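Local coordinates for competence damage-inducible protein A (Enterobacter cloacae subsp. cloacae, PDB 5VU3) that is of unknown function but belongs to the CinA competence-damaged family, some of whose members deamidate nicotinamide mononucleotide, at residues A[41-46]-A[155-160]; A[143-146]-A[151-154]. All blocks are in the same frame, centred on the assembly; numbering follows the deposited sequence. Where two conformers were deposited one is given.

Contact 1 (A[41-46]-A[155-160])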
# COMPACT_ATOMS: atom_id res chain seq x y z
N GLY A 41 -4.14 -0.87 -1.36
CA GLY A 41 -3.22 0.21 -1.07
C GLY A 41 -3.85 1.59 -1.08
O GLY A 41 -3.15 2.57 -0.80
N LYS A 42 -5.15 1.69 -1.40
CA LYS A 42 -5.82 2.99 -1.39
C LYS A 42 -5.83 3.61 -0.00
O LYS A 42 -5.82 4.84 0.13
CB LYS A 42 -7.25 2.85 -1.90
CG LYS A 42 -7.35 2.57 -3.38
CD LYS A 42 -7.17 3.81 -4.19
CE LYS A 42 -7.79 3.67 -5.58
NZ LYS A 42 -7.54 4.90 -6.37
N LEU A 43 -5.87 2.78 1.04
CA LEU A 43 -5.83 3.34 2.39
C LEU A 43 -4.46 3.92 2.68
O LEU A 43 -4.34 5.05 3.15
CB LEU A 43 -6.23 2.28 3.42
CG LEU A 43 -6.16 2.67 4.90
CD1 LEU A 43 -6.98 3.94 5.19
CD2 LEU A 43 -6.62 1.51 5.77
N SER A 44 -3.39 3.17 2.38
CA SER A 44 -2.04 3.69 2.59
C SER A 44 -1.80 4.95 1.77
O SER A 44 -1.18 5.91 2.26
CB SER A 44 -1.01 2.62 2.24
OG SER A 44 0.29 3.18 2.21
N VAL A 45 -2.29 4.98 0.53
CA VAL A 45 -2.13 6.17 -0.32
C VAL A 45 -2.76 7.38 0.35
O VAL A 45 -2.15 8.46 0.40
CB VAL A 45 -2.74 5.92 -1.71
CG1 VAL A 45 -3.04 7.26 -2.41
CG2 VAL A 45 -1.80 5.08 -2.58
N ALA A 46 -3.97 7.22 0.88
CA ALA A 46 -4.65 8.33 1.54
C ALA A 46 -3.84 8.83 2.74
O ALA A 46 -3.71 10.04 2.95
CB ALA A 46 -6.05 7.91 1.98
N LYS A 155 -15.56 3.57 -0.72
CA LYS A 155 -16.37 3.70 0.48
C LYS A 155 -15.72 3.01 1.67
O LYS A 155 -15.80 3.51 2.80
CB LYS A 155 -17.75 3.12 0.20
CG LYS A 155 -18.47 3.77 -0.99
CD LYS A 155 -19.95 3.59 -0.84
CE LYS A 155 -20.30 2.39 -1.75
NZ LYS A 155 -21.66 2.33 -2.32
N ALA A 156 -15.05 1.88 1.44
CA ALA A 156 -14.41 1.17 2.54
C ALA A 156 -13.25 1.98 3.12
O ALA A 156 -13.08 2.03 4.34
CB ALA A 156 -13.92 -0.20 2.07
N VAL A 157 -12.46 2.61 2.25
CA VAL A 157 -11.37 3.46 2.73
C VAL A 157 -11.92 4.60 3.58
O VAL A 157 -11.43 4.86 4.69
CB VAL A 157 -10.55 3.99 1.54
CG1 VAL A 157 -9.62 5.13 1.99
CG2 VAL A 157 -9.73 2.85 0.93
N HIS A 158 -12.95 5.25 3.10
CA HIS A 158 -13.57 6.34 3.84
C HIS A 158 -14.12 5.86 5.16
O HIS A 158 -13.91 6.45 6.15
CB HIS A 158 -14.65 7.02 3.00
CG HIS A 158 -15.38 8.14 3.69
ND1 HIS A 158 -16.36 7.93 4.61
CD2 HIS A 158 -15.26 9.48 3.57
CE1 HIS A 158 -16.83 9.08 5.02
NE2 HIS A 158 -16.17 10.04 4.41
N TYR A 159 -14.82 4.75 5.12
CA TYR A 159 -15.44 4.23 6.33
C TYR A 159 -14.39 3.87 7.39
O TYR A 159 -14.57 4.19 8.57
CB TYR A 159 -16.32 3.02 5.98
CG TYR A 159 -16.88 2.27 7.17
CD1 TYR A 159 -18.11 2.61 7.72
CD2 TYR A 159 -16.19 1.19 7.73
CE1 TYR A 159 -18.63 1.91 8.80
CE2 TYR A 159 -16.70 0.49 8.80
CZ TYR A 159 -17.91 0.86 9.34
OH TYR A 159 -18.41 0.15 10.41
N SER A 160 -13.29 3.23 6.98
CA SER A 160 -12.26 2.86 7.96
C SER A 160 -11.69 4.08 8.65
O SER A 160 -11.44 4.07 9.86
CB SER A 160 -11.15 2.04 7.30
OG SER A 160 -10.34 2.84 6.44

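Contact 2 (A[143-146]-A[151-154])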
# COMPACT_ATOMS: atom_id res chain seq x y z
N VAL A 143 -19.61 -4.87 6.99
CA VAL A 143 -20.36 -3.89 6.20
C VAL A 143 -20.60 -4.45 4.81
O VAL A 143 -19.74 -5.12 4.23
CB VAL A 143 -19.62 -2.54 6.11
CG1 VAL A 143 -20.46 -1.52 5.35
CG2 VAL A 143 -19.28 -2.01 7.50
N LEU A 144 -21.79 -4.16 4.26
CA LEU A 144 -22.09 -4.42 2.87
C LEU A 144 -22.15 -3.08 2.14
O LEU A 144 -23.00 -2.24 2.46
CB LEU A 144 -23.41 -5.16 2.71
CG LEU A 144 -23.85 -5.31 1.26
CD1 LEU A 144 -22.95 -6.32 0.55
CD2 LEU A 144 -25.31 -5.75 1.16
N PHE A 145 -21.26 -2.90 1.16
CA PHE A 145 -21.22 -1.70 0.33
C PHE A 145 -21.84 -1.98 -1.04
O PHE A 145 -21.65 -3.06 -1.61
CB PHE A 145 -19.78 -1.22 0.12
CG PHE A 145 -19.09 -0.80 1.38
CD1 PHE A 145 -19.29 0.48 1.90
CD2 PHE A 145 -18.22 -1.67 2.04
CE1 PHE A 145 -18.64 0.88 3.06
CE2 PHE A 145 -17.57 -1.27 3.19
CZ PHE A 145 -17.78 0.00 3.71
N SER A 146 -22.56 -0.99 -1.57
CA SER A 146 -23.14 -1.12 -2.91
C SER A 146 -22.13 -0.69 -3.98
O SER A 146 -21.12 -0.03 -3.70
CB SER A 146 -24.41 -0.27 -3.03
OG SER A 146 -24.09 1.12 -3.02
N ASP A 151 -16.15 1.36 -6.42
CA ASP A 151 -17.06 1.97 -5.45
C ASP A 151 -16.84 1.40 -4.06
O ASP A 151 -16.75 2.15 -3.08
CB ASP A 151 -18.51 1.75 -5.87
CG ASP A 151 -18.83 2.36 -7.21
OD1 ASP A 151 -19.60 1.72 -7.98
OD2 ASP A 151 -18.33 3.47 -7.50
N VAL A 152 -16.77 0.07 -3.95
CA VAL A 152 -16.62 -0.56 -2.64
C VAL A 152 -15.32 -0.12 -1.98
O VAL A 152 -15.29 0.20 -0.79
CB VAL A 152 -16.70 -2.09 -2.79
CG1 VAL A 152 -16.41 -2.78 -1.46
CG2 VAL A 152 -18.07 -2.50 -3.31
N VAL A 153 -14.24 -0.07 -2.76
CA VAL A 153 -12.93 0.32 -2.22
C VAL A 153 -12.99 1.76 -1.71
O VAL A 153 -12.54 2.06 -0.59
CB VAL A 153 -11.83 0.14 -3.28
CG1 VAL A 153 -10.56 0.84 -2.85
CG2 VAL A 153 -11.57 -1.34 -3.50
N GLU A 154 -13.53 2.67 -2.53
CA GLU A 154 -13.66 4.07 -2.14
C GLU A 154 -14.40 4.20 -0.82
O GLU A 154 -13.94 4.87 0.11
CB GLU A 154 -14.39 4.85 -3.24
CG GLU A 154 -14.64 6.34 -2.90
CD GLU A 154 -15.51 7.06 -3.93
OE1 GLU A 154 -16.29 7.95 -3.55
OE2 GLU A 154 -15.41 6.73 -5.13

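Contact 1 (A[41-46]-A[155-160])
Residues 42-46 and 155-160 form two helical segments whose axes pass 9.9 Å apart at -54°, nearest where the CA atoms of L43 and V157 lie 5.6 Å from each other. V157 is directed into this crossing. Its CG2 meets the start of the other helix, 3.8 Å from K42 CB and close to the backbone N of L43, whose N-H bonds to E36. K42 offers only the root of its side chain, since a bend at chi2 (-79°) carries the amine away. L43 brings its branched end alongside, CD1 lying 4.3 Å from V157 CG1 and 3.7 Å from S160 OG. Both helices lie on the same face of the central sheet of this alpha/beta domain, and L43 and S160 both touch I108 and I110 on strand 106-112. The S160 hydroxyl turns back to its own helix and donates to V157 O, OG to O 2.9 Å, approaching 27° off the carbonyl plane. Its polarity is thereby satisfied within the apolar layer, while the oxygen's flank meets the L43 methyls. K42 also packs on V45 of the second subunit.

Contact 2 (A[143-146]-A[151-154])
The carbonyl oxygen of S146 is approached by three groups of helix 149-167: K155 NZ donates a hydrogen bond to it, D151 CB lies 3.8 Å from the O atom, and V152 CG2 lies 3.9 Å from the same O. The two carbons are plain packing contacts, so the lysine supplies the polar hold while the first turn of the helix packs against the backbone that leaves the strand. The carboxylate of D151 is used elsewhere. Its OD1 accepts from the backbone N of D148, just ahead of the helix.

V152 carries the apolar side of the contact. Its two methyls straddle F145 CB, CG1 and CG2 each 4.0 Å from that atom, with CG1 also near CD2 at the ring's root. CG2 in addition lies against F145 O. The phenyl is swung beside its own backbone N (chi1 -63°), and its two faces have different neighbours. V152 O stands over one face; on the opposite face V143 CG1 sits 3.5 Å above the plane, shifted toward the rim. The ring thus lies between the helix backbone and a methyl of V143, on the preceding strand.

The contact closes the tight connection from edge strand 137-144 to helix 149-167. V128 on the adjacent strand 127-134 meets both F145 and V152, F130 of the same strand also touches F145, and A156 and Y159 of the helix cover F145 further along.

Overall arrangement
Both contacts draw on helix 149-167, and their centres lie 11 Å apart. Contact 2 fastens its first turn to the end of edge strand 137-144; contact 1, further along, sets it against helix 42-49, beside the subunit interface. In sequence, contact 2 is nested inside the loop closed by contact 1. K155 joins them directly: its NZ reaches S146 O at 2.8 Å, and its CB packs 3.5 Å from F145 CD1. Further links are Y159 CZ against V143 CG2 at 3.7 Å and, from the other helix, K42 CG against V153 CG1, also at 3.7 Å. T39, ahead of helix 42-49, touches both V153 and V157.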